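Local coordinates for salicylic acid-binding protein 2 (Nicotiana tabacum, PDB 1XKL), which hydrolyses methyl salicylate to salicylic acid and methanol, as part of the signalling that activates systemic acquired resistance in plant innate immunity, at residues Y161-P166 with C207-G212; E229-K234 with L252-H257; K154-K159 with A170-L175; F7-G12 with P25-A30; L89-Y94 with A101-A106. All blocks are in the same frame, centred on the assembly; numbering follows the deposited sequence.

Interaction 1: residues Y161-P166 with C207-G212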
# COMPACT_ATOMS: atom_id res chain seq x y z
N TYR A 161 -21.77 20.87 7.73
CA TYR A 161 -21.21 22.09 7.15
C TYR A 161 -22.00 22.66 5.96
O TYR A 161 -21.44 23.41 5.17
CB TYR A 161 -19.77 21.81 6.69
CG TYR A 161 -18.78 21.42 7.78
CD1 TYR A 161 -18.94 20.24 8.51
CD2 TYR A 161 -17.70 22.24 8.09
CE1 TYR A 161 -18.05 19.90 9.54
CE2 TYR A 161 -16.81 21.91 9.11
CZ TYR A 161 -16.99 20.74 9.83
OH TYR A 161 -16.13 20.43 10.87
N GLN A 162 -23.28 22.35 5.85
CA GLN A 162 -24.05 22.82 4.70
C GLN A 162 -24.05 24.35 4.52
O GLN A 162 -24.30 24.84 3.42
CB GLN A 162 -25.49 22.26 4.73
CG GLN A 162 -26.56 23.04 5.51
CD GLN A 162 -26.54 22.78 7.00
OE1 GLN A 162 -25.78 21.96 7.49
NE2 GLN A 162 -27.39 23.50 7.72
N LEU A 163 -23.75 25.09 5.59
CA LEU A 163 -23.71 26.54 5.52
C LEU A 163 -22.30 27.10 5.73
O LEU A 163 -22.12 28.31 5.83
CB LEU A 163 -24.65 27.16 6.57
CG LEU A 163 -26.15 26.91 6.43
CD1 LEU A 163 -26.91 27.53 7.61
CD2 LEU A 163 -26.62 27.51 5.13
N CYS A 164 -21.30 26.23 5.80
CA CYS A 164 -19.93 26.70 5.98
C CYS A 164 -19.27 26.87 4.62
O CYS A 164 -19.83 26.46 3.60
CB CYS A 164 -19.13 25.71 6.85
SG CYS A 164 -19.72 25.59 8.58
N SER A 165 -18.09 27.48 4.59
CA SER A 165 -17.38 27.71 3.33
C SER A 165 -16.74 26.43 2.81
O SER A 165 -16.60 25.45 3.54
CB SER A 165 -16.30 28.78 3.52
OG SER A 165 -15.31 28.36 4.43
N PRO A 166 -16.35 26.42 1.53
CA PRO A 166 -15.72 25.21 1.00
C PRO A 166 -14.36 24.97 1.66
O PRO A 166 -13.87 23.85 1.70
CB PRO A 166 -15.62 25.50 -0.50
CG PRO A 166 -15.60 27.00 -0.58
CD PRO A 166 -16.63 27.39 0.46
N CYS A 207 -28.68 26.42 17.39
CA CYS A 207 -28.30 26.73 16.02
C CYS A 207 -29.46 26.28 15.14
O CYS A 207 -29.56 25.11 14.75
CB CYS A 207 -26.99 26.00 15.66
SG CYS A 207 -25.59 26.53 16.70
N THR A 208 -30.35 27.24 14.84
CA THR A 208 -31.56 27.03 14.06
C THR A 208 -31.43 26.24 12.77
O THR A 208 -32.35 25.53 12.38
CB THR A 208 -32.26 28.39 13.71
OG1 THR A 208 -31.54 29.06 12.68
CG2 THR A 208 -32.34 29.29 14.94
N GLU A 209 -30.28 26.34 12.10
CA GLU A 209 -30.11 25.63 10.84
C GLU A 209 -29.33 24.33 10.96
O GLU A 209 -28.93 23.75 9.95
CB GLU A 209 -29.44 26.55 9.82
CG GLU A 209 -30.23 27.81 9.57
CD GLU A 209 -31.64 27.52 9.10
OE1 GLU A 209 -31.79 26.79 8.09
OE2 GLU A 209 -32.60 28.01 9.73
N ASP A 210 -29.11 23.88 12.18
CA ASP A 210 -28.37 22.65 12.42
C ASP A 210 -29.06 21.44 11.80
O ASP A 210 -30.25 21.21 12.04
CB ASP A 210 -28.24 22.42 13.92
CG ASP A 210 -27.12 21.47 14.27
OD1 ASP A 210 -26.91 20.48 13.53
OD2 ASP A 210 -26.44 21.71 15.29
N LYS A 211 -28.33 20.68 10.99
CA LYS A 211 -28.87 19.48 10.37
C LYS A 211 -28.30 18.21 11.00
O LYS A 211 -28.76 17.11 10.70
CB LYS A 211 -28.57 19.44 8.87
CG LYS A 211 -29.47 20.28 7.98
CD LYS A 211 -29.42 19.71 6.58
CE LYS A 211 -30.35 20.45 5.63
NZ LYS A 211 -29.87 21.84 5.37
N GLY A 212 -27.29 18.34 11.86
CA GLY A 212 -26.71 17.16 12.48
C GLY A 212 -27.54 16.79 13.69
O GLY A 212 -28.00 15.65 13.85
O HOH W 1 -25.94 21.35 9.87
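Q162 reaches from the loop between helices 153-160 and 166-175 to E209 and K211, in the loop that carries the catalytic acid of the alpha/beta hydrolase fold, D210. Its CB points to that loop, and the first torsion places CG in the crowded position between backbone N and carbonyl carbon (chi1 88°). There CG lies 3.5 Å from K211 NZ. A further bend at chi2 (-82°) turns the amide across the lysine chain, with Q162 CD 3.8 Å from K211 NZ and Q162 NE2 3.8 Å from K211 CG. The two ends of the amide then grip the loop differently. Q162 NE2 makes a weak hydrogen bond to E209 O, short at 2.7 Å but strongly bent. Q162 OE1 accepts from a water at 2.5 Å, and the same water accepts from K211 N at 2.7 Å, so the amide is tied to two backbone groups of the acid loop. Beside it, L163 CD1 packs against the aliphatic start of E209, 3.5 Å from its CB. L163 N also bonds to D237 OD2, next to the catalytic H238. D210 starts away from the 161-166 loop and gives OD2 to H238 ND1 in the charge relay. Its other oxygen, OD1, closes an Asx turn by accepting from G212 N at 2.7 Å, nearly in line with its C-O bond, and takes I213 N as well.

Interaction 2: residues E229-K234 with L252-H257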
# COMPACT_ATOMS: atom_id res chain seq x y z
N GLU A 229 -30.63 29.55 30.85
CA GLU A 229 -30.92 30.51 29.80
C GLU A 229 -30.77 29.86 28.43
O GLU A 229 -29.93 28.98 28.25
CB GLU A 229 -29.95 31.69 29.91
CG GLU A 229 -30.43 32.96 29.24
CD GLU A 229 -29.34 34.01 29.18
OE1 GLU A 229 -28.49 34.04 30.10
OE2 GLU A 229 -29.35 34.82 28.23
N ALA A 230 -31.60 30.28 27.48
CA ALA A 230 -31.54 29.74 26.13
C ALA A 230 -31.21 30.85 25.15
O ALA A 230 -31.93 31.86 25.07
CB ALA A 230 -32.86 29.08 25.76
N ILE A 231 -30.13 30.67 24.41
CA ILE A 231 -29.68 31.64 23.42
C ILE A 231 -29.88 31.01 22.05
O ILE A 231 -29.85 29.79 21.91
CB ILE A 231 -28.19 31.97 23.59
CG1 ILE A 231 -27.92 32.46 25.02
CG2 ILE A 231 -27.77 33.00 22.57
CD1 ILE A 231 -28.73 33.68 25.42
N GLU A 232 -30.05 31.85 21.04
CA GLU A 232 -30.25 31.34 19.69
C GLU A 232 -29.38 32.05 18.66
O GLU A 232 -29.21 33.27 18.70
CB GLU A 232 -31.73 31.49 19.32
CG GLU A 232 -32.05 31.26 17.86
CD GLU A 232 -33.52 31.53 17.54
OE1 GLU A 232 -34.39 30.80 18.05
OE2 GLU A 232 -33.79 32.48 16.77
N ILE A 233 -28.79 31.28 17.74
CA ILE A 233 -27.98 31.84 16.67
C ILE A 233 -28.66 31.49 15.36
O ILE A 233 -28.52 30.38 14.84
CB ILE A 233 -26.53 31.28 16.65
CG1 ILE A 233 -25.79 31.69 17.93
CG2 ILE A 233 -25.78 31.81 15.44
CD1 ILE A 233 -24.35 31.23 17.98
N LYS A 234 -29.41 32.45 14.82
CA LYS A 234 -30.15 32.28 13.57
C LYS A 234 -29.24 32.17 12.36
O LYS A 234 -28.28 32.92 12.23
CB LYS A 234 -31.10 33.47 13.35
CG LYS A 234 -32.57 33.18 13.62
CD LYS A 234 -33.13 32.19 12.61
CE LYS A 234 -34.64 31.97 12.81
NZ LYS A 234 -35.18 30.98 11.81
N LEU A 252 -20.97 34.49 23.81
CA LEU A 252 -20.12 34.03 24.91
C LEU A 252 -19.66 35.18 25.80
O LEU A 252 -19.62 35.04 27.02
CB LEU A 252 -18.90 33.28 24.37
CG LEU A 252 -19.22 31.93 23.71
CD1 LEU A 252 -17.93 31.27 23.22
CD2 LEU A 252 -19.94 31.03 24.72
N LEU A 253 -19.32 36.31 25.20
CA LEU A 253 -18.87 37.45 26.00
C LEU A 253 -20.02 37.93 26.87
O LEU A 253 -19.82 38.39 28.00
CB LEU A 253 -18.36 38.58 25.10
CG LEU A 253 -17.14 38.24 24.24
CD1 LEU A 253 -16.71 39.48 23.48
CD2 LEU A 253 -15.99 37.73 25.11
N GLU A 254 -21.24 37.82 26.35
CA GLU A 254 -22.42 38.24 27.09
C GLU A 254 -22.64 37.35 28.31
O GLU A 254 -22.87 37.84 29.41
CB GLU A 254 -23.65 38.18 26.19
CG GLU A 254 -24.93 38.62 26.86
CD GLU A 254 -26.07 38.66 25.88
OE1 GLU A 254 -26.94 37.76 25.93
OE2 GLU A 254 -26.10 39.59 25.04
N ILE A 255 -22.57 36.04 28.12
CA ILE A 255 -22.78 35.16 29.26
C ILE A 255 -21.62 35.32 30.23
O ILE A 255 -21.81 35.24 31.45
CB ILE A 255 -22.95 33.67 28.82
CG1 ILE A 255 -21.60 33.03 28.60
CG2 ILE A 255 -23.78 33.58 27.55
CD1 ILE A 255 -21.27 32.04 29.67
N ALA A 256 -20.43 35.57 29.71
CA ALA A 256 -19.26 35.74 30.56
C ALA A 256 -19.39 36.98 31.44
O ALA A 256 -18.71 37.11 32.46
CB ALA A 256 -18.00 35.85 29.71
N HIS A 257 -20.28 37.89 31.05
CA HIS A 257 -20.46 39.10 31.81
C HIS A 257 -21.55 38.98 32.87
O HIS A 257 -21.34 39.35 34.02
CB HIS A 257 -20.77 40.27 30.87
CG HIS A 257 -20.93 41.58 31.57
ND1 HIS A 257 -22.11 41.97 32.17
CD2 HIS A 257 -20.05 42.58 31.80
CE1 HIS A 257 -21.95 43.15 32.73
NE2 HIS A 257 -20.71 43.55 32.52
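E229 and I231 of edge strand 229-233 meet the exposed E254 on helix 245-258, in a thin surface contact at the rim of the central parallel sheet. E229 comes first. Its side chain runs out almost fully extended, with CG anti to the backbone N (chi1 -159°) and the chain still straight at chi2, which carries the carboxylate across to the helix. E229 OE2 stops 4.4 Å from E254 OE1, two like-charged groups close together without a bond. The stronger partners of E229 come from the end of the same helix and just past it: OE2 forms a salt bridge with K258 NZ, and OE1 bonds to the hydroxyl of Y259. The strand then alternates. After A230, I231 returns to the helix side, its CD1 4.5 Å from E254 OE1 while its side chain also packs on V203 and I205 of strand 202-207. E232, next along, forms a salt bridge with R219 instead. On the helix, I255 starts toward the strand, but its side chain leads off to I76 of strand 75-80. Two carboxylates so near would probably disfavour each other, and K258 beside E229 probably offsets part of that; strand and helix end are thus joined more by the E229 bonds to K258 and Y259 than by E254.

Interaction 3: residues K154-K159 with A170-L175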
# COMPACT_ATOMS: atom_id res chain seq x y z
N LYS A 154 -19.65 13.02 3.00
CA LYS A 154 -21.02 13.41 2.65
C LYS A 154 -21.73 13.93 3.90
O LYS A 154 -22.36 14.99 3.88
CB LYS A 154 -21.79 12.20 2.11
CG LYS A 154 -21.13 11.47 0.93
CD LYS A 154 -21.02 12.38 -0.28
CE LYS A 154 -20.37 11.67 -1.46
NZ LYS A 154 -21.18 10.50 -1.97
N PHE A 155 -21.61 13.18 4.99
CA PHE A 155 -22.24 13.57 6.25
C PHE A 155 -21.78 14.94 6.70
O PHE A 155 -22.58 15.75 7.17
CB PHE A 155 -21.94 12.54 7.34
CG PHE A 155 -22.61 12.83 8.66
CD1 PHE A 155 -21.88 13.37 9.72
CD2 PHE A 155 -23.97 12.58 8.84
CE1 PHE A 155 -22.49 13.63 10.95
CE2 PHE A 155 -24.59 12.83 10.07
CZ PHE A 155 -23.85 13.36 11.12
N LEU A 156 -20.49 15.20 6.55
CA LEU A 156 -19.96 16.50 6.95
C LEU A 156 -20.51 17.62 6.08
O LEU A 156 -20.96 18.65 6.57
CB LEU A 156 -18.43 16.52 6.87
CG LEU A 156 -17.63 15.68 7.85
CD1 LEU A 156 -16.16 15.75 7.45
CD2 LEU A 156 -17.83 16.19 9.29
N ALA A 157 -20.48 17.41 4.77
CA ALA A 157 -20.93 18.43 3.83
C ALA A 157 -22.43 18.73 3.81
O ALA A 157 -22.82 19.88 3.62
CB ALA A 157 -20.47 18.06 2.43
N HIS A 158 -23.25 17.70 4.00
CA HIS A 158 -24.70 17.86 3.96
C HIS A 158 -25.43 17.91 5.29
O HIS A 158 -26.58 18.34 5.35
CB HIS A 158 -25.30 16.74 3.10
CG HIS A 158 -24.96 16.83 1.65
ND1 HIS A 158 -23.96 16.08 1.06
CD2 HIS A 158 -25.48 17.58 0.65
CE1 HIS A 158 -23.89 16.36 -0.23
NE2 HIS A 158 -24.80 17.28 -0.50
N LYS A 159 -24.77 17.48 6.36
CA LYS A 159 -25.43 17.48 7.66
C LYS A 159 -24.75 18.36 8.70
O LYS A 159 -25.38 18.76 9.68
CB LYS A 159 -25.53 16.05 8.19
CG LYS A 159 -26.31 15.11 7.29
CD LYS A 159 -27.76 15.53 7.14
CE LYS A 159 -28.58 14.46 6.43
NZ LYS A 159 -30.01 14.84 6.31
N ALA A 170 -13.11 21.50 3.54
CA ALA A 170 -11.83 20.91 3.15
C ALA A 170 -10.97 20.69 4.40
O ALA A 170 -10.28 19.69 4.51
CB ALA A 170 -11.11 21.82 2.17
N LEU A 171 -11.04 21.64 5.32
CA LEU A 171 -10.28 21.55 6.55
C LEU A 171 -10.80 20.39 7.41
O LEU A 171 -10.02 19.53 7.85
CB LEU A 171 -10.38 22.87 7.31
CG LEU A 171 -9.67 22.99 8.66
CD1 LEU A 171 -8.17 22.83 8.49
CD2 LEU A 171 -9.99 24.35 9.28
N ALA A 172 -12.11 20.36 7.64
CA ALA A 172 -12.69 19.28 8.45
C ALA A 172 -12.39 17.91 7.85
O ALA A 172 -12.04 16.98 8.58
CB ALA A 172 -14.20 19.48 8.59
N SER A 173 -12.54 17.78 6.54
CA SER A 173 -12.30 16.50 5.90
C SER A 173 -10.89 15.96 6.10
O SER A 173 -10.69 14.75 6.18
CB SER A 173 -12.60 16.59 4.40
OG SER A 173 -14.00 16.74 4.19
N SER A 174 -9.90 16.85 6.20
CA SER A 174 -8.53 16.40 6.39
C SER A 174 -8.15 16.22 7.86
O SER A 174 -7.05 15.78 8.16
CB SER A 174 -7.56 17.38 5.75
OG SER A 174 -7.54 18.59 6.49
N LEU A 175 -9.05 16.56 8.78
CA LEU A 175 -8.72 16.44 10.20
C LEU A 175 -9.64 15.55 11.03
O LEU A 175 -9.27 15.17 12.14
CB LEU A 175 -8.67 17.82 10.84
CG LEU A 175 -7.53 18.73 10.37
CD1 LEU A 175 -7.72 20.13 10.95
CD2 LEU A 175 -6.21 18.14 10.81
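L156 of helix 153-160 reaches across to A172 and S173 of helix 166-175 through a single methyl, CD1. Its CG lies anti to the carbonyl carbon (chi1 -69°), and chi2 near 180° stretches the branch onward, putting L156 CD1 4.4 Å from A172 CB and 4.0 Å from S173 OG. The serine hydroxyl is no polar partner here: its own torsion holds OG beside the backbone N, and it bonds to L169 O one turn back. F155 serves the pocket instead: its ring touches the bound ligand, and K159 CB sits 3.8 Å above one face of that ring, offset toward the rim. K159, which binds salicylate, sends NZ to N130 OD1. Beyond the contact, helix 166-175 faces a second subunit, where L175 meets L175 of that subunit. The position of the two helices beside the active site is consistent with the cap of alpha/beta hydrolases. Because L156 offers only a methyl and the S173 hydroxyl is engaged by L169 O, what crosses between these segments is van der Waals contact alone, small and without directional bonds.

Interaction 4: residues F7-G12 with P25-A30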
# COMPACT_ATOMS: atom_id res chain seq x y z
N PHE A 7 -11.88 30.86 29.14
CA PHE A 7 -12.81 30.07 28.34
C PHE A 7 -12.19 28.72 27.99
O PHE A 7 -11.13 28.66 27.38
CB PHE A 7 -13.17 30.81 27.05
CG PHE A 7 -14.19 31.90 27.23
CD1 PHE A 7 -15.55 31.60 27.21
CD2 PHE A 7 -13.79 33.22 27.42
CE1 PHE A 7 -16.50 32.60 27.39
CE2 PHE A 7 -14.74 34.23 27.60
CZ PHE A 7 -16.10 33.92 27.58
N VAL A 8 -12.86 27.64 28.38
CA VAL A 8 -12.40 26.29 28.09
C VAL A 8 -13.31 25.76 27.00
O VAL A 8 -14.50 25.50 27.25
CB VAL A 8 -12.47 25.41 29.33
CG1 VAL A 8 -12.15 23.96 28.98
CG2 VAL A 8 -11.49 25.93 30.38
N LEU A 9 -12.76 25.61 25.80
CA LEU A 9 -13.54 25.16 24.66
C LEU A 9 -13.38 23.66 24.43
O LEU A 9 -12.28 23.14 24.28
CB LEU A 9 -13.12 25.94 23.41
CG LEU A 9 -13.06 27.47 23.55
CD1 LEU A 9 -12.78 28.10 22.18
CD2 LEU A 9 -14.37 28.01 24.11
N VAL A 10 -14.51 22.96 24.41
CA VAL A 10 -14.53 21.52 24.25
C VAL A 10 -15.25 21.13 22.97
O VAL A 10 -16.46 21.32 22.83
CB VAL A 10 -15.23 20.88 25.44
CG1 VAL A 10 -15.10 19.37 25.40
CG2 VAL A 10 -14.66 21.46 26.72
N HIS A 11 -14.48 20.56 22.05
CA HIS A 11 -14.98 20.13 20.75
C HIS A 11 -15.91 18.91 20.82
O HIS A 11 -16.04 18.26 21.86
CB HIS A 11 -13.79 19.80 19.84
CG HIS A 11 -12.99 18.63 20.31
ND1 HIS A 11 -13.40 17.32 20.12
CD2 HIS A 11 -11.83 18.56 21.00
CE1 HIS A 11 -12.52 16.50 20.67
NE2 HIS A 11 -11.56 17.23 21.21
N GLY A 12 -16.55 18.63 19.69
CA GLY A 12 -17.46 17.51 19.59
C GLY A 12 -16.78 16.27 19.04
O GLY A 12 -15.56 16.24 18.88
N PRO A 25 -9.26 33.50 18.52
CA PRO A 25 -8.71 34.86 18.39
C PRO A 25 -9.69 35.92 18.87
O PRO A 25 -9.31 36.92 19.48
CB PRO A 25 -8.44 34.99 16.89
CG PRO A 25 -8.24 33.58 16.44
CD PRO A 25 -9.26 32.81 17.22
N LEU A 26 -10.97 35.72 18.57
CA LEU A 26 -12.01 36.67 18.96
C LEU A 26 -12.12 36.84 20.46
O LEU A 26 -12.23 37.96 20.96
CB LEU A 26 -13.36 36.23 18.41
CG LEU A 26 -13.74 36.70 17.01
CD1 LEU A 26 -12.52 37.02 16.17
CD2 LEU A 26 -14.61 35.63 16.37
N LEU A 27 -12.10 35.73 21.18
CA LEU A 27 -12.19 35.76 22.63
C LEU A 27 -10.94 36.39 23.23
O LEU A 27 -11.02 37.16 24.19
CB LEU A 27 -12.39 34.35 23.18
CG LEU A 27 -13.72 33.68 22.83
CD1 LEU A 27 -13.73 32.25 23.35
CD2 LEU A 27 -14.87 34.48 23.44
N GLU A 28 -9.78 36.07 22.67
CA GLU A 28 -8.52 36.62 23.17
C GLU A 28 -8.47 38.11 22.87
O GLU A 28 -7.95 38.89 23.66
CB GLU A 28 -7.33 35.90 22.52
CG GLU A 28 -7.38 34.39 22.68
CD GLU A 28 -6.10 33.69 22.27
OE1 GLU A 28 -5.57 34.01 21.19
OE2 GLU A 28 -5.62 32.82 23.04
N ALA A 29 -9.01 38.51 21.72
CA ALA A 29 -9.02 39.92 21.36
C ALA A 29 -9.81 40.69 22.42
O ALA A 29 -9.52 41.85 22.69
CB ALA A 29 -9.66 40.11 20.00
N ALA A 30 -10.78 40.02 23.03
CA ALA A 30 -11.61 40.65 24.06
C ALA A 30 -10.89 40.69 25.41
O ALA A 30 -11.46 41.15 26.41
CB ALA A 30 -12.94 39.90 24.19
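F7 and L27 make the tight part of this contact, strand 6-10 meeting helix 23-29 in the buried core. The side chains cross at about a right angle, and the leucine lays both methyls over one ring face. L27 CD2 stands 4.3 Å from the centroid of the F7 ring and only 14° off its normal, a CH-pi contact. The other methyl, L27 CD1, settles at the root of the ring, 3.9 Å from F7 CG. The leucine torsions, with CG anti to the carbonyl carbon (chi1 -67°) and chi2 extended, turn the branch to the ring, CD1 near CG and CD2 toward CE2. Further along the strand the packing is slacker: L9 CD2 only just meets L27 CD1, at 4.4 Å. On the solvent side E28 and A29, and A30 just after the helix, are exposed; E28 pairs with K24 of its own helix while also touching V34 of strand 33-36. F7 is meanwhile enclosed by L252 and A256 of helix 245-258 and by an edge-to-face contact with H32. Strand 6-10 ends near the active site, where G12 touches the bound ligand. Strand, helix and the neighbouring parallel strand 33-36 form a beta-alpha-beta crossover, here part of the open alpha/beta hydrolase sheet.

Interaction 5: residues L89-Y94 with A101-A106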
# COMPACT_ATOMS: atom_id res chain seq x y z
N LEU A 89 -18.90 15.78 33.03
CA LEU A 89 -17.96 15.18 33.98
C LEU A 89 -17.19 16.27 34.71
O LEU A 89 -16.90 16.14 35.89
CB LEU A 89 -16.98 14.25 33.27
CG LEU A 89 -17.44 12.83 32.93
CD1 LEU A 89 -18.52 12.87 31.86
CD2 LEU A 89 -16.24 12.02 32.45
N ALA A 90 -16.87 17.36 34.01
CA ALA A 90 -16.14 18.45 34.63
C ALA A 90 -17.01 19.16 35.66
O ALA A 90 -16.54 19.52 36.74
CB ALA A 90 -15.66 19.44 33.56
N MSE A 91 -18.27 19.37 35.31
CA MSE A 91 -19.24 20.01 36.20
C MSE A 91 -19.50 19.13 37.41
O MSE A 91 -19.74 19.62 38.51
CB MSE A 91 -20.56 20.25 35.45
CG MSE A 91 -20.43 21.17 34.25
SE MSE A 91 -21.72 20.88 32.83
CE MSE A 91 -23.32 21.59 33.69
N GLU A 92 -19.44 17.81 37.21
CA GLU A 92 -19.68 16.89 38.32
C GLU A 92 -18.52 16.89 39.30
O GLU A 92 -18.73 16.87 40.51
CB GLU A 92 -19.91 15.47 37.79
CG GLU A 92 -20.25 14.43 38.86
CD GLU A 92 -21.55 14.73 39.60
OE1 GLU A 92 -22.45 15.34 38.99
OE2 GLU A 92 -21.68 14.34 40.78
N LYS A 93 -17.30 16.93 38.77
CA LYS A 93 -16.10 16.90 39.60
C LYS A 93 -15.60 18.24 40.14
O LYS A 93 -15.05 18.31 41.23
CB LYS A 93 -14.96 16.24 38.82
CG LYS A 93 -15.04 14.73 38.74
CD LYS A 93 -14.62 14.10 40.06
CE LYS A 93 -14.69 12.59 40.00
NZ LYS A 93 -13.74 12.02 39.00
N TYR A 94 -15.79 19.31 39.37
CA TYR A 94 -15.32 20.63 39.77
C TYR A 94 -16.43 21.67 39.57
O TYR A 94 -16.25 22.65 38.85
CB TYR A 94 -14.10 21.02 38.93
CG TYR A 94 -13.02 19.97 38.91
CD1 TYR A 94 -12.07 19.90 39.94
CD2 TYR A 94 -12.95 19.03 37.89
CE1 TYR A 94 -11.10 18.92 39.95
CE2 TYR A 94 -11.97 18.04 37.89
CZ TYR A 94 -11.05 17.99 38.93
OH TYR A 94 -10.09 17.00 38.98
N ALA A 101 -21.84 26.77 32.31
CA ALA A 101 -21.56 25.78 31.30
C ALA A 101 -22.41 26.12 30.08
O ALA A 101 -23.62 26.25 30.18
CB ALA A 101 -21.91 24.38 31.82
N VAL A 102 -21.76 26.27 28.94
CA VAL A 102 -22.45 26.61 27.71
C VAL A 102 -22.50 25.42 26.77
O VAL A 102 -21.46 24.81 26.46
CB VAL A 102 -21.74 27.80 27.00
CG1 VAL A 102 -22.54 28.23 25.78
CG2 VAL A 102 -21.58 28.96 27.97
N PHE A 103 -23.71 25.07 26.34
CA PHE A 103 -23.92 23.95 25.43
C PHE A 103 -24.29 24.46 24.05
O PHE A 103 -25.42 24.88 23.81
CB PHE A 103 -25.02 23.02 25.98
CG PHE A 103 -24.67 22.38 27.31
CD1 PHE A 103 -24.81 23.09 28.50
CD2 PHE A 103 -24.15 21.08 27.36
CE1 PHE A 103 -24.44 22.52 29.71
CE2 PHE A 103 -23.78 20.51 28.57
CZ PHE A 103 -23.92 21.23 29.74
N LEU A 104 -23.31 24.44 23.15
CA LEU A 104 -23.51 24.91 21.78
C LEU A 104 -23.96 23.74 20.92
O LEU A 104 -23.16 22.84 20.63
CB LEU A 104 -22.20 25.49 21.24
CG LEU A 104 -22.18 25.89 19.77
CD1 LEU A 104 -23.15 27.06 19.52
CD2 LEU A 104 -20.75 26.29 19.39
N ALA A 105 -25.23 23.75 20.52
CA ALA A 105 -25.80 22.69 19.70
C ALA A 105 -25.19 21.37 20.16
O ALA A 105 -24.73 20.57 19.36
CB ALA A 105 -25.49 22.94 18.23
N ALA A 106 -25.19 21.18 21.47
CA ALA A 106 -24.62 20.02 22.11
C ALA A 106 -25.64 19.05 22.69
O ALA A 106 -26.86 19.26 22.61
CB ALA A 106 -23.69 20.47 23.22
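A selenium atom is the unusual feature where M91 meets A101 and F103: the residue is selenomethionine, a label in place of methionine, and its SE lies beside the phenylalanine ring in a Met-aromatic contact. The approach is oblique, neither over the face nor square on the edge, with M91 SE 5.1 Å from the centroid of the F103 ring and 72° off the ring normal. Its nearest ring atom is the far end, F103 CZ, at 3.8 Å. The two side chains come from opposite directions, F103 reaching back from the strand although its CB is not aimed at the helix. For M91, CG is anti to the carbonyl carbon (chi1 -62°), the chain continues outward, and a bend at chi3 (72°) folds the terminal methyl over A101. M91 CE is then 3.6 Å from A101 CB, and M91 SE is equally near that methyl. Alanine and ring end together receive the whole tip of the long side chain, a buried apolar joint between helix and strand. F197 lies against M91 as well, while F103 also packs on M108 and Y204. The contact joins helix and second strand of the beta-alpha-beta unit 75-80, 83-93, 98-104, whose helix begins just after the nucleophile S81. Helix 83-93 lies against helix 55-67, through L89 on L55. Strand 98-104 runs between parallel strands 75-80 and 202-207, and V102 packs onto L252 and I255 of helix 245-258.

In the fold
Interactions 2, 4 and 5 all reach the central parallel sheet, whereas 1 and 3 lie beside the active site, holding D210 and the salicylate-binding K159. Helix 245-258 connects the first group: A256 CB is 3.4 Å from F7 CZ of interaction 4, and I255 CD1 is 3.5 Å from V102 CG2 of interaction 5. Interactions 1 and 3 interlock, with centres about 11 Å apart and a probable hydrogen bond of 2.6 Å from Y161 N to L156 O. Two links join the groups: D210 OD2 lies 3.3 Å from A105 CB, and T208 CG2 3.5 Å from E232 CG. The bound ligand is touched by G12, F155 and G212, from interactions 4, 3 and 1.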